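Local coordinates for protein endo-b-1,4-glucanase (Nasutitermes takasagoensis, PDB 1KS8) that probably hydrolyses internal beta-1,4-glucosidic linkages in cellulose, lichenin and cereal beta-D-glucans, as a family 9 endoglucanase, at residues 101-106 / 153-158; 294-299 / 308-313; 302-307 / 335-340. All coordinates share one frame; numbering follows the deposited sequence.

Contact 1 (101-106 / 153-158); sequences DYFIKA and GETAAA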
loop_
_atom_site.group_PDB
_atom_site.type_symbol
_atom_site.label_atom_id
_atom_site.label_comp_id
_atom_site.label_asym_id
_atom_site.label_seq_id
_atom_site.Cartn_x
_atom_site.Cartn_y
_atom_site.Cartn_z
ATOM N N ASP A 101 -7.197 -12.110 3.329
ATOM C CA ASP A 101 -8.109 -13.200 2.990
ATOM C C ASP A 101 -7.805 -13.616 1.555
ATOM O O ASP A 101 -7.850 -14.799 1.209
ATOM C CB ASP A 101 -9.571 -12.759 3.069
ATOM C CG ASP A 101 -10.115 -12.777 4.479
ATOM O OD1 ASP A 101 -9.458 -13.355 5.370
ATOM O OD2 ASP A 101 -11.214 -12.222 4.687
ATOM N N TYR A 102 -7.500 -12.630 0.718
ATOM C CA TYR A 102 -7.180 -12.888 -0.678
ATOM C C TYR A 102 -5.824 -13.579 -0.810
ATOM O O TYR A 102 -5.681 -14.525 -1.582
ATOM C CB TYR A 102 -7.187 -11.577 -1.470
ATOM C CG TYR A 102 -6.677 -11.719 -2.886
ATOM C CD1 TYR A 102 -7.422 -12.388 -3.858
ATOM C CD2 TYR A 102 -5.436 -11.202 -3.247
ATOM C CE1 TYR A 102 -6.942 -12.536 -5.158
ATOM C CE2 TYR A 102 -4.946 -11.346 -4.541
ATOM C CZ TYR A 102 -5.702 -12.012 -5.489
ATOM O OH TYR A 102 -5.221 -12.147 -6.770
ATOM N N PHE A 103 -4.824 -13.120 -0.061
ATOM C CA PHE A 103 -3.510 -13.749 -0.142
ATOM C C PHE A 103 -3.594 -15.227 0.219
ATOM O O PHE A 103 -2.879 -16.050 -0.348
ATOM C CB PHE A 103 -2.505 -13.059 0.786
ATOM C CG PHE A 103 -2.325 -11.594 0.512
ATOM C CD1 PHE A 103 -2.457 -11.086 -0.778
ATOM C CD2 PHE A 103 -2.002 -10.725 1.545
ATOM C CE1 PHE A 103 -2.267 -9.731 -1.032
ATOM C CE2 PHE A 103 -1.809 -9.366 1.302
ATOM C CZ PHE A 103 -1.943 -8.871 0.009
ATOM N N ILE A 104 -4.460 -15.561 1.172
ATOM C CA ILE A 104 -4.627 -16.952 1.574
ATOM C C ILE A 104 -5.158 -17.771 0.394
ATOM O O ILE A 104 -4.697 -18.887 0.151
ATOM C CB ILE A 104 -5.574 -17.063 2.788
ATOM C CG1 ILE A 104 -4.846 -16.570 4.042
ATOM C CG2 ILE A 104 -6.037 -18.504 2.971
ATOM C CD1 ILE A 104 -5.735 -16.440 5.264
ATOM N N LYS A 105 -6.115 -17.215 -0.342
ATOM C CA LYS A 105 -6.663 -17.908 -1.505
ATOM C C LYS A 105 -5.600 -18.043 -2.590
ATOM O O LYS A 105 -5.481 -19.088 -3.228
ATOM C CB LYS A 105 -7.853 -17.143 -2.092
ATOM C CG LYS A 105 -9.080 -17.076 -1.206
ATOM C CD LYS A 105 -10.218 -16.404 -1.958
ATOM C CE LYS A 105 -11.456 -16.266 -1.092
ATOM N NZ LYS A 105 -12.560 -15.566 -1.807
ATOM N N ALA A 106 -4.831 -16.977 -2.800
ATOM C CA ALA A 106 -3.790 -16.972 -3.821
ATOM C C ALA A 106 -2.666 -17.961 -3.521
ATOM O O ALA A 106 -1.934 -18.372 -4.422
ATOM C CB ALA A 106 -3.227 -15.558 -3.980
ATOM N N GLY A 153 7.896 -12.769 -0.687
ATOM C CA GLY A 153 8.421 -12.146 0.514
ATOM C C GLY A 153 7.534 -11.043 1.061
ATOM O O GLY A 153 7.263 -10.996 2.261
ATOM N N GLU A 154 7.071 -10.147 0.193
ATOM C CA GLU A 154 6.217 -9.062 0.658
ATOM C C GLU A 154 4.906 -9.621 1.186
ATOM O O GLU A 154 4.362 -9.120 2.166
ATOM C CB GLU A 154 5.934 -8.062 -0.466
ATOM C CG GLU A 154 5.216 -6.798 0.008
ATOM C CD GLU A 154 6.016 -6.030 1.050
ATOM O OE1 GLU A 154 7.205 -5.750 0.789
ATOM O OE2 GLU A 154 5.464 -5.705 2.125
ATOM N N THR A 155 4.400 -10.664 0.536
ATOM C CA THR A 155 3.154 -11.274 0.977
ATOM C C THR A 155 3.355 -11.945 2.334
ATOM O O THR A 155 2.485 -11.874 3.202
ATOM C CB THR A 155 2.636 -12.290 -0.059
ATOM O OG1 THR A 155 2.484 -11.630 -1.325
ATOM C CG2 THR A 155 1.281 -12.848 0.367
ATOM N N ALA A 156 4.507 -12.585 2.525
ATOM C CA ALA A 156 4.797 -13.226 3.804
ATOM C C ALA A 156 4.848 -12.152 4.897
ATOM O O ALA A 156 4.366 -12.359 6.013
ATOM C CB ALA A 156 6.123 -13.964 3.730
ATOM N N ALA A 157 5.429 -11.002 4.568
ATOM C CA ALA A 157 5.526 -9.898 5.516
ATOM C C ALA A 157 4.135 -9.392 5.884
ATOM O O ALA A 157 3.841 -9.152 7.054
ATOM C CB ALA A 157 6.350 -8.762 4.918
ATOM N N ALA A 158 3.278 -9.234 4.878
ATOM C CA ALA A 158 1.921 -8.756 5.111
ATOM C C ALA A 158 1.164 -9.725 6.013
ATOM O O ALA A 158 0.467 -9.311 6.941
ATOM C CB ALA A 158 1.184 -8.592 3.782
#
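Phe103 and Thr155 meet because of their first torsions: Phe103 carries its CG beside the backbone N (chi1 -58°), while Thr155 swings its methyl CG2 anti to the backbone N (chi1 -57°). The two residues belong to helices 89-106 and 149-165 of the (alpha/alpha)6 barrel of glycosyl hydrolase family 9, a worked example of an aromatic side chain packing against a methyl and an alanine of the facing helix. The CA atoms of Phe103 and Thr155 are 7.2 Å apart, the nearest such pair here. Thr155 CG2 lies at the root of the aromatic side chain, 3.8 Å from both Phe103 CB and Phe103 CG, and meets the ring at a slant. The same threonine torsion directs OG1 back along its own helix, where it is hydrogen-bonded to Leu151 O; the buried hydroxyl is thereby satisfied while the methyl does the packing. Around the pair, Thr155 also touches Phe113 of strand 113-117 and Leu184 of helix 171-190. Its neighbour Glu154 pairs with Lys256 and comes close to Glu214, a calcium ligand in a crystal structure of this protein, although no calcium is bound in this model. Farther out on the Phe103 ring, CE2 rests 4.0 Å from Ala158 CB, one helical turn beyond Thr155.

Contact 2 (294-299 / 308-313); sequences GLLYID and ANAAFI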
loop_
_atom_site.group_PDB
_atom_site.type_symbol
_atom_site.label_atom_id
_atom_site.label_comp_id
_atom_site.label_asym_id
_atom_site.label_seq_id
_atom_site.Cartn_x
_atom_site.Cartn_y
_atom_site.Cartn_z
ATOM N N GLY A 294 7.354 23.725 0.078
ATOM C CA GLY A 294 7.758 22.771 1.099
ATOM C C GLY A 294 7.524 21.283 0.937
ATOM O O GLY A 294 7.902 20.513 1.820
ATOM N N LEU A 295 6.910 20.860 -0.161
ATOM C CA LEU A 295 6.664 19.438 -0.358
ATOM C C LEU A 295 7.920 18.706 -0.823
ATOM O O LEU A 295 8.604 19.159 -1.738
ATOM C CB LEU A 295 5.558 19.228 -1.399
ATOM C CG LEU A 295 5.253 17.773 -1.777
ATOM C CD1 LEU A 295 4.538 17.091 -0.622
ATOM C CD2 LEU A 295 4.394 17.730 -3.035
ATOM N N LEU A 296 8.233 17.583 -0.182
ATOM C CA LEU A 296 9.383 16.785 -0.599
ATOM C C LEU A 296 9.093 16.333 -2.026
ATOM O O LEU A 296 8.027 15.781 -2.291
ATOM C CB LEU A 296 9.530 15.545 0.288
ATOM C CG LEU A 296 10.106 15.725 1.693
ATOM C CD1 LEU A 296 9.908 14.446 2.491
ATOM C CD2 LEU A 296 11.585 16.072 1.597
ATOM N N TYR A 297 10.019 16.571 -2.948
ATOM C CA TYR A 297 9.808 16.149 -4.330
ATOM C C TYR A 297 10.830 15.067 -4.640
ATOM O O TYR A 297 11.961 15.349 -5.045
ATOM C CB TYR A 297 9.953 17.327 -5.297
ATOM C CG TYR A 297 9.461 17.001 -6.689
ATOM C CD1 TYR A 297 10.325 16.498 -7.662
ATOM C CD2 TYR A 297 8.108 17.130 -7.014
ATOM C CE1 TYR A 297 9.853 16.129 -8.922
ATOM C CE2 TYR A 297 7.628 16.764 -8.268
ATOM C CZ TYR A 297 8.504 16.263 -9.215
ATOM O OH TYR A 297 8.018 15.885 -10.447
ATOM N N ILE A 298 10.409 13.825 -4.442
ATOM C CA ILE A 298 11.263 12.664 -4.636
ATOM C C ILE A 298 11.244 12.095 -6.054
ATOM O O ILE A 298 12.263 11.611 -6.546
ATOM C CB ILE A 298 10.879 11.584 -3.597
ATOM C CG1 ILE A 298 11.191 12.119 -2.193
ATOM C CG2 ILE A 298 11.624 10.289 -3.864
ATOM C CD1 ILE A 298 10.562 11.335 -1.068
ATOM N N ASP A 299 10.090 12.158 -6.709
ATOM C CA ASP A 299 9.953 11.661 -8.074
ATOM C C ASP A 299 8.642 12.173 -8.647
ATOM O O ASP A 299 7.743 12.560 -7.897
ATOM C CB ASP A 299 9.966 10.129 -8.096
ATOM C CG ASP A 299 10.028 9.567 -9.505
ATOM O OD1 ASP A 299 10.958 9.936 -10.252
ATOM O OD2 ASP A 299 9.150 8.756 -9.867
ATOM N N ALA A 308 4.426 11.229 1.650
ATOM C CA ALA A 308 3.716 10.619 2.767
ATOM C C ALA A 308 4.467 9.386 3.278
ATOM O O ALA A 308 4.474 9.114 4.477
ATOM C CB ALA A 308 2.298 10.248 2.353
ATOM N N ASN A 309 5.093 8.633 2.376
ATOM C CA ASN A 309 5.859 7.459 2.791
ATOM C C ASN A 309 7.037 7.916 3.640
ATOM O O ASN A 309 7.364 7.294 4.650
ATOM C CB ASN A 309 6.384 6.688 1.576
ATOM C CG ASN A 309 5.304 5.886 0.882
ATOM O OD1 ASN A 309 4.137 5.933 1.266
ATOM N ND2 ASN A 309 5.692 5.138 -0.149
ATOM N N ALA A 310 7.677 9.001 3.218
ATOM C CA ALA A 310 8.805 9.545 3.959
ATOM C C ALA A 310 8.305 10.008 5.325
ATOM O O ALA A 310 8.970 9.796 6.342
ATOM C CB ALA A 310 9.426 10.710 3.197
ATOM N N ALA A 311 7.130 10.631 5.349
ATOM C CA ALA A 311 6.556 11.103 6.604
ATOM C C ALA A 311 6.368 9.933 7.565
ATOM O O ALA A 311 6.636 10.056 8.762
ATOM C CB ALA A 311 5.217 11.799 6.353
ATOM N N PHE A 312 5.915 8.792 7.053
ATOM C CA PHE A 312 5.717 7.645 7.927
ATOM C C PHE A 312 7.042 7.125 8.473
ATOM O O PHE A 312 7.123 6.740 9.638
ATOM C CB PHE A 312 4.984 6.512 7.214
ATOM C CG PHE A 312 4.590 5.400 8.139
ATOM C CD1 PHE A 312 3.724 5.645 9.200
ATOM C CD2 PHE A 312 5.130 4.127 7.993
ATOM C CE1 PHE A 312 3.402 4.640 10.109
ATOM C CE2 PHE A 312 4.813 3.114 8.899
ATOM C CZ PHE A 312 3.950 3.373 9.956
ATOM N N ILE A 313 8.078 7.105 7.639
ATOM C CA ILE A 313 9.385 6.653 8.102
ATOM C C ILE A 313 9.849 7.584 9.219
ATOM O O ILE A 313 10.426 7.138 10.209
ATOM C CB ILE A 313 10.424 6.648 6.951
ATOM C CG1 ILE A 313 10.125 5.488 5.994
ATOM C CG2 ILE A 313 11.842 6.516 7.511
ATOM C CD1 ILE A 313 10.220 4.103 6.631
#
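Leu296 touches Ala310 with a single methyl, and following its side chain outward shows how one branch tip makes the contact between this part of the loop and the helix. CB points toward the helix but stays well short of the Ala310 methyl. CG comes only slightly nearer, turned away from the carbonyl carbon by a chi1 of -76°. The second torsion then separates the branches: CD1 continues the chain in an extended line (chi2 169°) and ends 3.8 Å from Ala310 CB, whereas CD2 diverges and makes no contact with segment 308-313. The side chain as a whole is lined further by Phe330 of helix 324-341 and by Gln288 and Lys290.

A second tip arrives from Ile298, two residues on, where CD1 stands 4.5 Å from the same Ala310 CB, a looser approach. One small methyl thus receives two tips from residues two apart in the loop, with no hydrogen bond across the contact. Gln334 of helix 324-341 holds the backbone: its side-chain amide is hydrogen-bonded to Gly294 O through NE2 and to Leu296 N through OE1, so both ends of one amide are used on the loop.

The contact itself is plain apolar packing, in which the loop between helices 271-286 and 303-319 folds back over the helix it leads into, within the (alpha/alpha)6 barrel.

Contact 3 (302-307 / 335-340); sequences GTLRHA and IDYALG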
loop_
_atom_site.group_PDB
_atom_site.type_symbol
_atom_site.label_atom_id
_atom_site.label_comp_id
_atom_site.label_asym_id
_atom_site.label_seq_id
_atom_site.Cartn_x
_atom_site.Cartn_y
_atom_site.Cartn_z
ATOM N N GLY A 302 3.646 9.428 -8.454
ATOM C CA GLY A 302 3.123 9.329 -7.101
ATOM C C GLY A 302 3.901 10.230 -6.163
ATOM O O GLY A 302 4.370 9.804 -5.106
ATOM N N THR A 303 4.025 11.494 -6.548
ATOM C CA THR A 303 4.767 12.473 -5.767
ATOM C C THR A 303 4.304 12.587 -4.314
ATOM O O THR A 303 5.120 12.524 -3.394
ATOM C CB THR A 303 4.698 13.854 -6.445
ATOM O OG1 THR A 303 5.189 13.738 -7.787
ATOM C CG2 THR A 303 5.547 14.868 -5.700
ATOM N N LEU A 304 3.006 12.755 -4.094
ATOM C CA LEU A 304 2.513 12.871 -2.726
ATOM C C LEU A 304 2.732 11.570 -1.957
ATOM O O LEU A 304 3.033 11.594 -0.765
ATOM C CB LEU A 304 1.035 13.272 -2.722
ATOM C CG LEU A 304 0.812 14.717 -3.185
ATOM C CD1 LEU A 304 -0.659 14.957 -3.443
ATOM C CD2 LEU A 304 1.334 15.689 -2.134
ATOM N N ARG A 305 2.582 10.442 -2.642
ATOM C CA ARG A 305 2.796 9.135 -2.030
ATOM C C ARG A 305 4.224 9.048 -1.487
ATOM O O ARG A 305 4.450 8.530 -0.395
ATOM C CB ARG A 305 2.543 8.032 -3.071
ATOM C CG ARG A 305 3.137 6.651 -2.761
ATOM C CD ARG A 305 4.606 6.551 -3.177
ATOM N NE ARG A 305 4.821 6.860 -4.593
ATOM C CZ ARG A 305 4.633 6.007 -5.597
ATOM N NH1 ARG A 305 4.218 4.768 -5.361
ATOM N NH2 ARG A 305 4.870 6.395 -6.846
ATOM N N HIS A 306 5.193 9.556 -2.245
ATOM C CA HIS A 306 6.574 9.517 -1.781
ATOM C C HIS A 306 6.763 10.389 -0.545
ATOM O O HIS A 306 7.467 10.001 0.386
ATOM C CB HIS A 306 7.538 9.965 -2.887
ATOM C CG HIS A 306 7.745 8.941 -3.962
ATOM N ND1 HIS A 306 8.245 7.682 -3.705
ATOM C CD2 HIS A 306 7.533 8.995 -5.298
ATOM C CE1 HIS A 306 8.329 7.005 -4.837
ATOM N NE2 HIS A 306 7.903 7.780 -5.819
ATOM N N ALA A 307 6.137 11.564 -0.531
ATOM C CA ALA A 307 6.255 12.465 0.615
ATOM C C ALA A 307 5.577 11.868 1.847
ATOM O O ALA A 307 6.091 11.977 2.964
ATOM C CB ALA A 307 5.644 13.820 0.284
ATOM N N ILE A 335 2.143 15.714 5.445
ATOM C CA ILE A 335 0.754 15.287 5.432
ATOM C C ILE A 335 -0.125 16.529 5.264
ATOM O O ILE A 335 -1.076 16.527 4.485
ATOM C CB ILE A 335 0.383 14.553 6.741
ATOM C CG1 ILE A 335 1.231 13.282 6.881
ATOM C CG2 ILE A 335 -1.103 14.219 6.758
ATOM C CD1 ILE A 335 1.111 12.310 5.714
ATOM N N ASP A 336 0.211 17.601 5.979
ATOM C CA ASP A 336 -0.563 18.833 5.883
ATOM C C ASP A 336 -0.528 19.442 4.485
ATOM O O ASP A 336 -1.481 20.104 4.071
ATOM C CB ASP A 336 -0.084 19.851 6.920
ATOM C CG ASP A 336 -0.527 19.494 8.326
ATOM O OD1 ASP A 336 -1.302 18.526 8.478
ATOM O OD2 ASP A 336 -0.106 20.182 9.282
ATOM N N TYR A 337 0.565 19.237 3.755
ATOM C CA TYR A 337 0.622 19.761 2.400
ATOM C C TYR A 337 -0.433 19.014 1.587
ATOM O O TYR A 337 -1.202 19.624 0.844
ATOM C CB TYR A 337 2.008 19.561 1.776
ATOM C CG TYR A 337 2.106 20.104 0.367
ATOM C CD1 TYR A 337 1.497 19.441 -0.700
ATOM C CD2 TYR A 337 2.773 21.303 0.103
ATOM C CE1 TYR A 337 1.548 19.956 -1.992
ATOM C CE2 TYR A 337 2.828 21.828 -1.187
ATOM C CZ TYR A 337 2.212 21.150 -2.229
ATOM O OH TYR A 337 2.249 21.661 -3.505
ATOM N N ALA A 338 -0.479 17.693 1.740
ATOM C CA ALA A 338 -1.452 16.889 1.012
ATOM C C ALA A 338 -2.880 17.290 1.359
ATOM O O ALA A 338 -3.775 17.223 0.514
ATOM C CB ALA A 338 -1.244 15.408 1.318
ATOM N N LEU A 339 -3.095 17.709 2.603
ATOM C CA LEU A 339 -4.428 18.097 3.048
ATOM C C LEU A 339 -4.842 19.508 2.651
ATOM O O LEU A 339 -6.018 19.852 2.753
ATOM C CB LEU A 339 -4.547 17.933 4.568
ATOM C CG LEU A 339 -4.248 16.531 5.110
ATOM C CD1 LEU A 339 -4.508 16.500 6.611
ATOM C CD2 LEU A 339 -5.113 15.500 4.400
ATOM N N GLY A 340 -3.891 20.330 2.211
ATOM C CA GLY A 340 -4.256 21.673 1.791
ATOM C C GLY A 340 -3.334 22.843 2.085
ATOM O O GLY A 340 -3.595 23.943 1.606
#
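The Tyr337 ring receives one methyl of Leu304 at a slant: CD2 lies 4.0 Å from Tyr337 CD1, and the two side chains cross at about a right angle. The other flat groups lie within segment 302-307. The His306 ring has Arg305 NE over the centre of one face, 3.3 Å above its plane. That same NE is hydrogen-bonded to Gly302 O at 3.0 Å, with a bent N-H...O angle of 141° and the oxygen tilted out of the guanidinium plane. Gly302 O also accepts the helical bond from His306 N, so two donors share the carbonyl at the N-cap position of helix 303-319. With Arg305 NH2 bonded to Trp301 O, the guanidinium group is tied to two successive carbonyls, which limits its rotation.

Across the contact, Leu304 carries the packing. Its CG lies beside the backbone N (chi1 -70°), and of its two branches CD2 does the touching, reaching the aromatic ring and also the methyl of Ala338, 4.3 Å from CB. Tyr337 is turned the other way, with CG anti to the backbone N (chi1 180°), which brings CD1 of the ring toward the leucine. Its phenol OH reaches past the contact to a hydrogen bond with Asp399 OD1.

The CA atoms of Leu304 and Ala338 are 6.8 Å apart, consistent with the small side chain of Ala338. Helix 303-319 starts here just where helix 324-341 finishes, and only four residues join them at the far end. The two helices run antiparallel, as successive helices do in the (alpha/alpha)6 barrel of family 9.

In the fold
Contacts 2 and 3 are neighbours, with centres 7 Å apart, while contact 1 lies across the chain's centre from both, about 27 Å and 28 Å away, centre to centre. Helix 303-319 serves both of the near pair. Leu295 bridges them: its CD1 packs 3.6 Å from Ala307 CB and its CD2 3.8 Å from Tyr337 CE1. In contact 3 the Leu304 side chain is about 10 Å from that of Glu412 and 11 Å from that of Asp403, the probable catalytic residues. Contact 1 lies near the calcium site, unoccupied in this model, the Thr155 side chain being about 8 Å from that of Glu214; in contact 2 the Ile298 side chain is about 10 Å from that of Asp254.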